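Local coordinates for cytochrome c-552/4 domain-containing protein (Ignicoccus hospitalis KIN4/I, PDB 4QO5), which is a membrane-associated archaeal cytochrome that binds eight c-type hemes and probably carries electrons, at residues A44-P48 with A49-Q53; M148-M152 with G153-G157; D243-A246 with F247-K251; L363-P366 with I367-P371; R421-D424 with T425-E429. All blocks are in the same frame, centred on the assembly; numbering follows the deposited sequence.

Overall arrangement
All five contacts are local, each between adjoining parts of one chain, and no two of them touch. Interactions 3 and 4 are buried, interactions 1 and 5 are partly buried, and interaction 2 is a surface hairpin reached by a second subunit. Helix geometry governs three: interaction 1 caps a short helix beside a heme, interaction 3 starts another helix against a different heme, and interaction 5 lies in the first half of helix 413-447. Interaction 2 relies on strand pairing and phenylalanine packing, whereas the loop of interaction 4 meets itself through leucine, methionine and proline carbon atoms. Interactions 4 and 5 come nearest, about 8 Å between nearest atoms; interactions 1 and 2 lie on opposite sides of the chain's centre.

Interaction 1: A44-P48 with A49-Q53; sequences AHVTP and AEAWQ. With HEC (heme c), chain D.
Glu-50 folds back along Thr-47, and its atoms can be followed outward one by one. Glu-50 CB lies 3.4 Å from Thr-47 OG1, and Glu-50 CG is nearer still to that OG1, at 3.2 Å. CG stands anti to the carbonyl carbon (chi1 -72°) and the chain is extended beyond it, which carries CD past the threonine hydroxyl toward the methyl CG2. At the tip, Glu-50 OE2 accepts from Thr-47 N at 3.1 Å in an almost straight bond (169° at the hydrogen), the N-H meeting the carboxylate from above its plane. A water donates to the same OE2. In return, Glu-50 N donates to Thr-47 OG1 over 3.0 Å. These two reciprocal bonds define a capping box, with Thr-47 as N-cap. An alanine here would remove the carboxylate and would probably leave Thr-47 N without this acceptor, reducing the box to one bond. The turn is continued by Ala-51 N bonding to Thr-47 O. Next to it is a heme: Ala-51 CB lies 3.5 Å from the propionate carbon CGD, and Val-46 CG1 is 3.6 Å from the propionate oxygen O2D. The box thus starts helix 48-51 shortly after helix 32-39, while Ala-49 makes a backbone hydrogen bond to Arg-73 at the end of helix 70-73 and Trp-52 NE1 bonds to Thr-63 O.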
# COMPACT_ATOMS: atom_id res chain seq x y z
N ALA A 44 28.53 -15.91 11.26
CA ALA A 44 29.91 -15.50 11.03
C ALA A 44 30.70 -15.38 12.34
O ALA A 44 31.92 -15.18 12.32
CB ALA A 44 29.95 -14.17 10.26
N HIS A 45 30.00 -15.48 13.47
CA HIS A 45 30.61 -15.19 14.77
C HIS A 45 30.47 -16.31 15.81
O HIS A 45 30.95 -16.19 16.93
CB HIS A 45 30.02 -13.90 15.33
CG HIS A 45 30.15 -12.76 14.38
ND1 HIS A 45 31.29 -11.98 14.31
CD2 HIS A 45 29.32 -12.30 13.41
CE1 HIS A 45 31.15 -11.08 13.36
NE2 HIS A 45 29.96 -11.25 12.79
N VAL A 46 29.80 -17.39 15.43
CA VAL A 46 29.55 -18.49 16.36
C VAL A 46 29.90 -19.82 15.69
O VAL A 46 29.50 -20.06 14.55
CB VAL A 46 28.08 -18.54 16.78
CG1 VAL A 46 27.84 -19.67 17.82
CG2 VAL A 46 27.60 -17.18 17.35
N THR A 47 30.63 -20.68 16.39
CA THR A 47 30.91 -22.02 15.87
C THR A 47 29.82 -22.99 16.37
O THR A 47 29.15 -22.71 17.37
CB THR A 47 32.27 -22.55 16.34
OG1 THR A 47 32.18 -22.92 17.73
CG2 THR A 47 33.36 -21.53 16.16
N PRO A 48 29.60 -24.10 15.65
CA PRO A 48 28.64 -25.11 16.11
C PRO A 48 28.95 -25.62 17.52
O PRO A 48 28.03 -25.81 18.32
CB PRO A 48 28.80 -26.23 15.07
CG PRO A 48 29.11 -25.46 13.81
CD PRO A 48 30.07 -24.39 14.27
N ALA A 49 30.23 -25.81 17.83
CA ALA A 49 30.61 -26.25 19.17
C ALA A 49 30.25 -25.21 20.25
O ALA A 49 29.85 -25.58 21.35
CB ALA A 49 32.10 -26.59 19.22
N GLU A 50 30.40 -23.93 19.92
CA GLU A 50 29.99 -22.85 20.83
C GLU A 50 28.48 -22.79 21.00
O GLU A 50 27.98 -22.58 22.11
CB GLU A 50 30.53 -21.50 20.33
CG GLU A 50 32.04 -21.38 20.53
CD GLU A 50 32.67 -20.22 19.77
OE1 GLU A 50 33.88 -19.99 20.00
OE2 GLU A 50 31.99 -19.55 18.95
N ALA A 51 27.74 -22.95 19.90
CA ALA A 51 26.28 -22.91 19.98
C ALA A 51 25.77 -24.05 20.86
O ALA A 51 24.83 -23.87 21.63
CB ALA A 51 25.67 -22.98 18.61
N TRP A 52 26.40 -25.21 20.75
CA TRP A 52 25.98 -26.35 21.57
C TRP A 52 26.23 -26.18 23.08
O TRP A 52 25.67 -26.93 23.89
CB TRP A 52 26.54 -27.69 21.05
CG TRP A 52 25.58 -28.30 20.07
CD1 TRP A 52 25.69 -28.32 18.71
CD2 TRP A 52 24.34 -28.93 20.38
NE1 TRP A 52 24.60 -28.94 18.16
CE2 TRP A 52 23.75 -29.32 19.17
CE3 TRP A 52 23.66 -29.20 21.58
CZ2 TRP A 52 22.52 -29.97 19.11
CZ3 TRP A 52 22.44 -29.85 21.52
CH2 TRP A 52 21.88 -30.23 20.29
N GLN A 53 27.02 -25.18 23.47
CA GLN A 53 27.25 -24.90 24.89
C GLN A 53 26.09 -24.13 25.52
O GLN A 53 25.96 -24.10 26.74
CB GLN A 53 28.53 -24.10 25.09
CG GLN A 53 29.80 -24.84 24.71
CD GLN A 53 31.00 -23.92 24.64
OE1 GLN A 53 31.04 -22.87 25.29
NE2 GLN A 53 31.99 -24.30 23.83
FE HEC D . 22.82 -21.69 10.52
CHA HEC D . 22.38 -19.75 13.30
CHB HEC D . 19.89 -20.48 9.22
CHC HEC D . 23.49 -23.31 7.66
CHD HEC D . 25.51 -23.26 11.97
NA HEC D . 21.42 -20.35 11.13
C1A HEC D . 21.43 -19.65 12.32
C2A HEC D . 20.29 -18.76 12.35
C3A HEC D . 19.60 -18.98 11.21
C4A HEC D . 20.30 -19.98 10.43
CMA HEC D . 18.29 -18.30 10.76
CAA HEC D . 19.93 -17.80 13.52
CBA HEC D . 20.40 -16.39 13.13
CGA HEC D . 19.92 -15.36 14.12
O1A HEC D . 19.57 -15.69 15.28
O2A HEC D . 19.89 -14.16 13.73
NB HEC D . 21.84 -21.88 8.88
C1B HEC D . 20.70 -21.25 8.44
C2B HEC D . 20.50 -21.52 7.06
C3B HEC D . 21.56 -22.25 6.65
C4B HEC D . 22.40 -22.50 7.77
CMB HEC D . 19.30 -20.94 6.28
CAB HEC D . 22.07 -22.80 5.32
CBB HEC D . 21.77 -21.81 4.14
NC HEC D . 24.18 -23.07 9.93
C1C HEC D . 24.34 -23.60 8.69
C2C HEC D . 25.34 -24.66 8.73
C3C HEC D . 26.07 -24.37 9.84
C4C HEC D . 25.24 -23.54 10.67
CMC HEC D . 25.92 -25.17 7.38
CAC HEC D . 27.36 -24.99 10.46
CBC HEC D . 28.43 -25.56 9.51
ND HEC D . 23.78 -21.54 12.30
C1D HEC D . 24.89 -22.27 12.69
C2D HEC D . 25.34 -21.83 13.98
C3D HEC D . 24.37 -20.75 14.41
C4D HEC D . 23.42 -20.64 13.33
CMD HEC D . 26.55 -22.35 14.79
CAD HEC D . 24.45 -19.99 15.75
CBD HEC D . 23.50 -20.72 16.71
CGD HEC D . 23.58 -20.17 18.11
O1D HEC D . 22.87 -20.71 19.02
O2D HEC D . 24.34 -19.19 18.31
O HOH W 1 33.82 -17.94 17.25

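Interaction 2: M148-M152 with G153-G157; sequences MFTCM and GKTFG
The ring of Phe-149 carries the CB of Phe-156 on one face, 3.7 Å above its plane and offset toward the rim. This is a CH-pi contact more than a ring stack, since the two phenyl planes, 21° from parallel, are slid so far apart that they barely overlap. At the edge of the Phe-156 ring, in its plane, lies Cys-151 O, and Cys-151 CB approaches Phe-156 CE2 at 3.7 Å. With CG between the backbone N and the carbonyl carbon (chi1 62°), the Phe-149 ring is turned toward strand 154-156, under Phe-156 CB. Thr-150 and Thr-155 pair on the other face, where Met-148 CE meets Thr-155 CG2 at 3.7 Å. Phe-149 and Phe-156 exchange two backbone hydrogen bonds, Phe-156 N to Phe-149 O being the shorter at 2.8 Å. Cys-151 and Lys-154 form the second hydrogen-bonded pair and close a type I' turn, making a beta hairpin with a two-residue loop. Lys-436 NZ of a second subunit hydrogen-bonds to Thr-150 O, and Lys-432 of that subunit packs on Phe-156. The chemistry implies a hairpin held by its own backbone bonds, with an aromatic face applied to the neighbouring subunit.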
# COMPACT_ATOMS: atom_id res chain seq x y z
N MET A 148 -1.04 -17.17 -20.04
CA MET A 148 -0.81 -17.55 -21.43
C MET A 148 -1.94 -17.01 -22.29
O MET A 148 -3.06 -16.83 -21.81
CB MET A 148 -0.73 -19.08 -21.57
CG MET A 148 0.40 -19.70 -20.76
SD MET A 148 0.36 -21.51 -20.69
CE MET A 148 1.03 -21.93 -22.29
N PHE A 149 -1.63 -16.71 -23.54
CA PHE A 149 -2.65 -16.28 -24.49
C PHE A 149 -2.17 -16.64 -25.88
O PHE A 149 -1.01 -16.99 -26.07
CB PHE A 149 -2.89 -14.77 -24.38
CG PHE A 149 -1.67 -13.94 -24.71
CD1 PHE A 149 -1.49 -13.43 -25.98
CD2 PHE A 149 -0.70 -13.71 -23.75
CE1 PHE A 149 -0.36 -12.69 -26.28
CE2 PHE A 149 0.43 -12.97 -24.04
CZ PHE A 149 0.60 -12.47 -25.30
N THR A 150 -3.07 -16.54 -26.85
CA THR A 150 -2.71 -16.81 -28.23
C THR A 150 -2.77 -15.54 -29.07
O THR A 150 -3.63 -14.68 -28.86
CB THR A 150 -3.64 -17.85 -28.85
OG1 THR A 150 -4.98 -17.34 -28.87
CG2 THR A 150 -3.60 -19.13 -28.04
N CYS A 151 -1.83 -15.40 -30.00
CA CYS A 151 -1.83 -14.28 -30.92
C CYS A 151 -1.49 -14.78 -32.31
O CYS A 151 -0.37 -15.23 -32.56
CB CYS A 151 -0.85 -13.19 -30.47
SG CYS A 151 -0.97 -11.60 -31.38
N MET A 152 -2.48 -14.72 -33.20
CA MET A 152 -2.34 -15.18 -34.59
C MET A 152 -1.77 -16.58 -34.71
O MET A 152 -0.76 -16.80 -35.39
CB MET A 152 -1.52 -14.18 -35.42
CG MET A 152 -2.12 -13.90 -36.79
SD MET A 152 -1.09 -12.85 -37.84
CE MET A 152 -2.03 -12.87 -39.37
N GLY A 153 -2.40 -17.54 -34.04
CA GLY A 153 -2.02 -18.93 -34.14
C GLY A 153 -1.00 -19.41 -33.12
O GLY A 153 -0.92 -20.61 -32.83
N LYS A 154 -0.21 -18.49 -32.57
CA LYS A 154 0.86 -18.86 -31.65
C LYS A 154 0.47 -18.64 -30.19
O LYS A 154 -0.28 -17.72 -29.88
CB LYS A 154 2.13 -18.06 -31.96
CG LYS A 154 3.05 -18.73 -32.96
CD LYS A 154 4.13 -17.77 -33.45
CE LYS A 154 5.06 -18.45 -34.44
NZ LYS A 154 4.92 -19.94 -34.42
N THR A 155 0.99 -19.48 -29.31
CA THR A 155 0.79 -19.34 -27.88
C THR A 155 1.97 -18.59 -27.27
O THR A 155 3.12 -18.85 -27.62
CB THR A 155 0.65 -20.71 -27.19
OG1 THR A 155 -0.55 -21.34 -27.63
CG2 THR A 155 0.60 -20.55 -25.67
N PHE A 156 1.67 -17.66 -26.37
CA PHE A 156 2.70 -16.93 -25.66
C PHE A 156 2.56 -17.15 -24.16
O PHE A 156 1.45 -17.34 -23.66
CB PHE A 156 2.64 -15.44 -26.02
CG PHE A 156 2.96 -15.17 -27.45
CD1 PHE A 156 4.26 -14.92 -27.84
CD2 PHE A 156 1.97 -15.23 -28.42
CE1 PHE A 156 4.58 -14.69 -29.17
CE2 PHE A 156 2.28 -15.01 -29.75
CZ PHE A 156 3.58 -14.74 -30.13
N GLY A 157 3.68 -17.13 -23.46
CA GLY A 157 3.69 -17.38 -22.03
C GLY A 157 3.96 -18.84 -21.74
O GLY A 157 3.79 -19.70 -22.60

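Interaction 3: D243-A246 with F247-K251; sequences DVPA and FNVWK. With HEC (heme c), chain H.
Ala-246 and Trp-250, one helical turn apart, share a backbone bond and a heme. Trp-250 N donates to Ala-246 O at 2.9 Å, and both side chains meet substituents on the rim of the same heme. Ala-246 CB meets the heme methyl CMB at 3.3 Å. The indole reaches the methyl CMC with its edge: Trp-250 CD1 is 3.3 Å from CMC, near the ring plane. CG anti to the backbone N (chi1 -177°) sets the indole at the porphyrin rim, beside CMC, leaving Trp-250 CB 3.5 Å from the heme atom CBB. Phe-247 CA also touches CBB. The geometry is that of a helix start: Pro-245 takes the N-cap position, and its carbonyl O accepts from Val-249 N at 3.0 Å, opening helix 246-252 within a region matching a multiheme CxxCH family. Val-249 CG2 then lies 3.2 Å from that same Pro-245 O, tucked beside the carbonyl. Asn-248 turns its amide back over the proline, OD1 coming 3.6 Å from Pro-245 CA, while this oxygen accepts from Asp-241 N. In the next shell, Trp-250 NE1 bonds to Pro-282 O and its ring meets Phe-260 edge-to-face. Tyr-482, on helix 464-485, packs against Pro-245 and Ala-246, and Val-249 touches Met-486, an axial ligand of a heme iron.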
# COMPACT_ATOMS: atom_id res chain seq x y z
N ASP A 243 -4.94 -11.59 -3.43
CA ASP A 243 -5.23 -13.00 -3.20
C ASP A 243 -4.91 -13.48 -1.79
O ASP A 243 -5.61 -14.35 -1.23
CB ASP A 243 -4.51 -13.90 -4.23
CG ASP A 243 -3.01 -13.56 -4.39
OD1 ASP A 243 -2.18 -14.52 -4.45
OD2 ASP A 243 -2.64 -12.36 -4.52
N VAL A 244 -3.86 -12.94 -1.21
CA VAL A 244 -3.38 -13.46 0.07
C VAL A 244 -2.94 -12.31 0.98
O VAL A 244 -1.82 -12.30 1.46
CB VAL A 244 -2.21 -14.48 -0.16
CG1 VAL A 244 -2.74 -15.79 -0.76
CG2 VAL A 244 -1.14 -13.89 -1.10
N PRO A 245 -3.86 -11.37 1.27
CA PRO A 245 -3.49 -10.05 1.80
C PRO A 245 -3.12 -10.03 3.28
O PRO A 245 -3.56 -9.12 3.99
CB PRO A 245 -4.77 -9.24 1.62
CG PRO A 245 -5.87 -10.26 1.88
CD PRO A 245 -5.33 -11.52 1.17
N ALA A 246 -2.38 -11.02 3.76
CA ALA A 246 -2.04 -11.04 5.17
C ALA A 246 -1.19 -9.81 5.59
O ALA A 246 -1.45 -9.21 6.64
CB ALA A 246 -1.40 -12.36 5.58
N PHE A 247 -0.25 -9.39 4.75
CA PHE A 247 0.55 -8.22 5.07
C PHE A 247 -0.31 -6.96 5.19
O PHE A 247 -0.12 -6.15 6.09
CB PHE A 247 1.67 -7.98 4.05
CG PHE A 247 2.49 -6.77 4.34
CD1 PHE A 247 3.47 -6.81 5.32
CD2 PHE A 247 2.29 -5.58 3.65
CE1 PHE A 247 4.24 -5.71 5.61
CE2 PHE A 247 3.05 -4.46 3.94
CZ PHE A 247 4.04 -4.53 4.92
N ASN A 248 -1.26 -6.82 4.27
CA ASN A 248 -2.05 -5.59 4.18
C ASN A 248 -3.02 -5.51 5.34
O ASN A 248 -3.22 -4.46 5.93
CB ASN A 248 -2.84 -5.59 2.89
CG ASN A 248 -1.95 -5.80 1.67
OD1 ASN A 248 -1.66 -6.94 1.29
ND2 ASN A 248 -1.53 -4.71 1.05
N VAL A 249 -3.61 -6.66 5.66
CA VAL A 249 -4.50 -6.78 6.80
C VAL A 249 -3.75 -6.44 8.09
O VAL A 249 -4.22 -5.66 8.91
CB VAL A 249 -5.07 -8.20 6.90
CG1 VAL A 249 -5.65 -8.45 8.29
CG2 VAL A 249 -6.14 -8.42 5.83
N TRP A 250 -2.59 -7.05 8.27
CA TRP A 250 -1.81 -6.80 9.48
C TRP A 250 -1.39 -5.34 9.61
O TRP A 250 -1.43 -4.77 10.69
CB TRP A 250 -0.58 -7.69 9.50
CG TRP A 250 0.26 -7.56 10.73
CD1 TRP A 250 0.12 -8.25 11.88
CD2 TRP A 250 1.37 -6.68 10.92
NE1 TRP A 250 1.08 -7.86 12.80
CE2 TRP A 250 1.87 -6.90 12.22
CE3 TRP A 250 2.00 -5.72 10.11
CZ2 TRP A 250 2.97 -6.19 12.73
CZ3 TRP A 250 3.08 -5.02 10.62
CH2 TRP A 250 3.55 -5.26 11.91
N LYS A 251 -0.93 -4.75 8.50
CA LYS A 251 -0.53 -3.34 8.51
C LYS A 251 -1.65 -2.42 8.99
O LYS A 251 -1.38 -1.45 9.72
CB LYS A 251 -0.03 -2.91 7.11
FE HEC H . -1.86 -14.78 10.28
CHA HEC H . -4.28 -16.97 9.18
CHB HEC H . -0.06 -15.25 7.41
CHC HEC H . 0.03 -12.10 11.06
CHD HEC H . -3.03 -14.95 13.41
NA HEC H . -2.12 -15.90 8.64
C1A HEC H . -3.23 -16.68 8.33
C2A HEC H . -3.10 -17.12 6.96
C3A HEC H . -1.96 -16.63 6.46
C4A HEC H . -1.30 -15.87 7.50
CMA HEC H . -1.38 -16.83 5.04
CAA HEC H . -4.16 -17.98 6.24
CBA HEC H . -3.63 -19.42 6.09
CGA HEC H . -4.81 -20.22 5.61
O1A HEC H . -5.08 -20.23 4.39
O2A HEC H . -5.51 -20.82 6.48
NB HEC H . -0.28 -13.92 9.43
C1B HEC H . 0.23 -14.18 8.17
C2B HEC H . 1.01 -13.06 7.76
C3B HEC H . 0.96 -12.20 8.78
C4B HEC H . 0.19 -12.72 9.85
CMB HEC H . 1.72 -13.04 6.37
CAB HEC H . 1.48 -10.80 9.03
CBB HEC H . 1.49 -9.92 7.78
NC HEC H . -1.45 -13.80 11.90
C1C HEC H . -0.73 -12.63 12.06
C2C HEC H . -0.72 -12.27 13.46
C3C HEC H . -1.80 -12.89 13.96
C4C HEC H . -2.14 -13.96 13.08
CMC HEC H . -0.24 -10.85 13.84
CAC HEC H . -2.49 -12.91 15.34
CBC HEC H . -2.43 -11.63 16.18
ND HEC H . -3.41 -15.81 11.16
C1D HEC H . -3.73 -15.68 12.50
C2D HEC H . -4.89 -16.47 12.79
C3D HEC H . -5.30 -17.08 11.46
C4D HEC H . -4.31 -16.63 10.50
CMD HEC H . -5.60 -16.60 14.15
CAD HEC H . -6.45 -18.05 11.19
CBD HEC H . -5.84 -19.43 11.51
CGD HEC H . -6.54 -20.49 10.70
O1D HEC H . -7.09 -20.16 9.63
O2D HEC H . -6.55 -21.68 11.13

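Interaction 4: L363-P366 with I367-P371; sequences LPMP and ISLAP
Leu-363 and Met-365 flank an inverse gamma turn centred on Pro-364 (phi -81°, psi 71°), closed by a weak Met-365 N to Leu-363 O bond of 2.9 Å, and both reach Leu-369 further along the loop. The two branches of Leu-369 divide the work. Leu-369 CD1 meets Leu-363 CD1 at 3.9 Å, the two side chains crossing at about a right angle. Leu-369 CD2 takes the methyl of the methionine, Met-365 CE, at 3.8 Å, again with the side chains nearly perpendicular. Met-365 achieves this by running out extended and then bending at the thioether (chi3 77°), which swings CE across to the leucine. Closer to the turn, Met-365 CB passes 3.9 Å from Ile-367 O. Pro-366 links the halves: Pro-366 CG has Ile-367 CG2 at 4.4 Å, a looser touch than those of the leucine. The only polar side chain of the loop, Ser-368, donates from OG to Ala-370 O at 3.0 Å and bonds also to Leu-379 N. Around the loop, backbone bonds tie Leu-363 to Val-336 and Leu-369 to Ala-338, Tyr-321 OH bonds to Leu-369 O, and Tyr-139 of helix 137-147 packs on Met-365 and Pro-366. The chemistry between the side chains of 363-366 and 367-371 is therefore apolar, carbon against carbon: it probably contributes fit, while backbone bonds within the loop and to the surrounding chain set its course.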
# COMPACT_ATOMS: atom_id res chain seq x y z
N LEU A 363 -12.26 -34.66 -8.11
CA LEU A 363 -11.41 -33.53 -8.44
C LEU A 363 -10.26 -33.48 -7.44
O LEU A 363 -10.43 -33.89 -6.29
CB LEU A 363 -12.22 -32.22 -8.40
CG LEU A 363 -13.26 -32.09 -9.52
CD1 LEU A 363 -13.99 -30.76 -9.47
CD2 LEU A 363 -12.61 -32.29 -10.89
N PRO A 364 -9.09 -32.97 -7.86
CA PRO A 364 -7.97 -32.82 -6.93
C PRO A 364 -8.12 -31.54 -6.11
O PRO A 364 -7.38 -30.57 -6.30
CB PRO A 364 -6.75 -32.74 -7.85
CG PRO A 364 -7.27 -32.15 -9.10
CD PRO A 364 -8.71 -32.62 -9.24
N MET A 365 -9.09 -31.54 -5.20
CA MET A 365 -9.40 -30.39 -4.37
C MET A 365 -9.71 -30.90 -2.97
O MET A 365 -9.97 -32.09 -2.80
CB MET A 365 -10.58 -29.63 -4.96
CG MET A 365 -10.20 -28.84 -6.22
SD MET A 365 -11.65 -28.32 -7.14
CE MET A 365 -12.19 -26.94 -6.14
N PRO A 366 -9.64 -30.01 -1.96
CA PRO A 366 -9.85 -30.46 -0.58
C PRO A 366 -11.32 -30.61 -0.21
O PRO A 366 -11.66 -31.31 0.76
CB PRO A 366 -9.20 -29.36 0.26
CG PRO A 366 -9.20 -28.14 -0.63
CD PRO A 366 -9.08 -28.65 -2.03
N ILE A 367 -12.19 -29.97 -0.98
CA ILE A 367 -13.61 -29.90 -0.63
C ILE A 367 -14.44 -29.93 -1.92
O ILE A 367 -13.97 -29.51 -2.98
CB ILE A 367 -13.87 -28.63 0.23
CG1 ILE A 367 -15.28 -28.64 0.84
CG2 ILE A 367 -13.56 -27.34 -0.56
CD1 ILE A 367 -15.49 -27.55 1.90
N SER A 368 -15.66 -30.45 -1.83
CA SER A 368 -16.55 -30.55 -2.99
C SER A 368 -16.99 -29.17 -3.50
O SER A 368 -16.80 -28.16 -2.83
CB SER A 368 -17.78 -31.38 -2.65
OG SER A 368 -18.43 -30.89 -1.49
N LEU A 369 -17.59 -29.14 -4.69
CA LEU A 369 -18.00 -27.88 -5.31
C LEU A 369 -19.30 -27.34 -4.73
O LEU A 369 -19.61 -26.16 -4.87
CB LEU A 369 -18.16 -28.06 -6.82
CG LEU A 369 -16.91 -28.49 -7.57
CD1 LEU A 369 -17.21 -28.68 -9.05
CD2 LEU A 369 -15.77 -27.49 -7.37
N ALA A 370 -20.05 -28.22 -4.09
CA ALA A 370 -21.32 -27.84 -3.49
C ALA A 370 -21.59 -28.75 -2.31
O ALA A 370 -21.12 -29.89 -2.29
CB ALA A 370 -22.44 -27.97 -4.52
N PRO A 371 -22.34 -28.26 -1.31
CA PRO A 371 -22.69 -29.16 -0.21
C PRO A 371 -23.78 -30.13 -0.65
O PRO A 371 -24.36 -29.95 -1.72
CB PRO A 371 -23.23 -28.20 0.86
CG PRO A 371 -23.73 -27.01 0.10
CD PRO A 371 -22.85 -26.89 -1.11

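Interaction 5: R421-D424 with T425-E429; sequences RLLD and TQIEE
Thr-425 turns its hydroxyl back onto the preceding turn, where Thr-425 OG1 donates to Leu-422 O at 2.8 Å. The bond lies in the carbonyl plane, on a lone pair, and follows from chi1 of 76°, which sets OG1 between the backbone N and the carbonyl carbon. Leu-422 O is gripped twice, for Gln-426 N also donates to it at 3.0 Å. The other branch, Thr-425 CG2, sits 3.3 Å from Arg-421 O. Gln-426 bends sharply at chi2 (-50°), folding its amide beside the threonine; Gln-426 NE2 gives Thr-425 OG1 a nearly straight bond (169°) of 3.1 Å in the amide plane. The same Gln-426 NE2 donates to Glu-429 OE1 at 3.0 Å, meeting that carboxylate from above its plane. Gln-426 OE1 bonds to Trp-498 NE1, so both ends of the amide are fixed. A valine here would remove the hydroxyl and is likely to cost Leu-422 O one of its two donors and Gln-426 NE2 one of its acceptors. On another side of the helix, Ile-427 CD1 approaches Leu-423 CG at 4.0 Å. Asp-424 OD2 forms a salt bridge with Arg-400, and Glu-429 OE2 bonds to Thr-161 of a third subunit. Such a threonine hydroxyl returned to an earlier carbonyl is a familiar side-chain-to-backbone bond of alpha helices, here in the first half of helix 413-447.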
# COMPACT_ATOMS: atom_id res chain seq x y z
N ARG A 421 -14.66 -17.09 17.07
CA ARG A 421 -16.06 -17.38 16.76
C ARG A 421 -16.57 -16.52 15.60
O ARG A 421 -17.32 -16.99 14.74
CB ARG A 421 -16.95 -17.19 18.00
CG ARG A 421 -16.79 -18.29 19.04
CD ARG A 421 -17.96 -18.30 20.03
NE ARG A 421 -18.13 -17.01 20.71
CZ ARG A 421 -17.51 -16.67 21.84
NH1 ARG A 421 -16.65 -17.51 22.41
NH2 ARG A 421 -17.74 -15.49 22.40
N LEU A 422 -16.23 -15.23 15.63
CA LEU A 422 -16.57 -14.33 14.54
C LEU A 422 -15.97 -14.86 13.24
O LEU A 422 -16.62 -14.86 12.19
CB LEU A 422 -16.04 -12.92 14.82
CG LEU A 422 -16.41 -11.88 13.77
CD1 LEU A 422 -17.93 -11.75 13.70
CD2 LEU A 422 -15.75 -10.54 14.10
N LEU A 423 -14.74 -15.35 13.32
CA LEU A 423 -14.10 -15.94 12.13
C LEU A 423 -14.92 -17.12 11.59
O LEU A 423 -15.14 -17.21 10.38
CB LEU A 423 -12.65 -16.34 12.41
CG LEU A 423 -11.88 -17.06 11.29
CD1 LEU A 423 -11.75 -16.17 10.06
CD2 LEU A 423 -10.51 -17.50 11.77
N ASP A 424 -15.38 -18.02 12.48
CA ASP A 424 -16.27 -19.08 12.03
C ASP A 424 -17.50 -18.58 11.27
O ASP A 424 -17.89 -19.19 10.27
CB ASP A 424 -16.73 -19.96 13.20
CG ASP A 424 -15.62 -20.81 13.77
OD1 ASP A 424 -14.61 -21.02 13.06
OD2 ASP A 424 -15.76 -21.27 14.93
N THR A 425 -18.13 -17.50 11.74
CA THR A 425 -19.32 -16.99 11.06
C THR A 425 -18.96 -16.46 9.68
O THR A 425 -19.74 -16.58 8.72
CB THR A 425 -20.07 -15.89 11.87
OG1 THR A 425 -19.36 -14.64 11.79
CG2 THR A 425 -20.27 -16.31 13.34
N GLN A 426 -17.78 -15.87 9.56
CA GLN A 426 -17.33 -15.35 8.26
C GLN A 426 -16.95 -16.44 7.27
O GLN A 426 -17.16 -16.29 6.07
CB GLN A 426 -16.21 -14.33 8.44
CG GLN A 426 -16.71 -13.11 9.19
CD GLN A 426 -17.99 -12.57 8.58
OE1 GLN A 426 -17.97 -11.94 7.51
NE2 GLN A 426 -19.12 -12.83 9.24
N ILE A 427 -16.43 -17.55 7.80
CA ILE A 427 -16.15 -18.74 6.99
C ILE A 427 -17.47 -19.25 6.43
O ILE A 427 -17.58 -19.52 5.24
CB ILE A 427 -15.44 -19.83 7.83
CG1 ILE A 427 -13.98 -19.41 8.07
CG2 ILE A 427 -15.52 -21.21 7.15
CD1 ILE A 427 -13.31 -20.16 9.20
N GLU A 428 -18.49 -19.34 7.29
CA GLU A 428 -19.82 -19.78 6.88
C GLU A 428 -20.43 -18.86 5.83
O GLU A 428 -20.97 -19.31 4.82
CB GLU A 428 -20.76 -19.87 8.09
CG GLU A 428 -22.21 -20.03 7.67
CD GLU A 428 -23.19 -19.53 8.72
OE1 GLU A 428 -23.10 -19.98 9.88
OE2 GLU A 428 -24.04 -18.67 8.38
N GLU A 429 -20.38 -17.56 6.09
CA GLU A 429 -21.00 -16.59 5.18
C GLU A 429 -20.26 -16.48 3.85
O GLU A 429 -20.88 -16.47 2.78
CB GLU A 429 -21.18 -15.24 5.87
CG GLU A 429 -22.24 -15.35 6.97
CD GLU A 429 -22.39 -14.11 7.82
OE1 GLU A 429 -21.64 -13.12 7.60
OE2 GLU A 429 -23.25 -14.13 8.73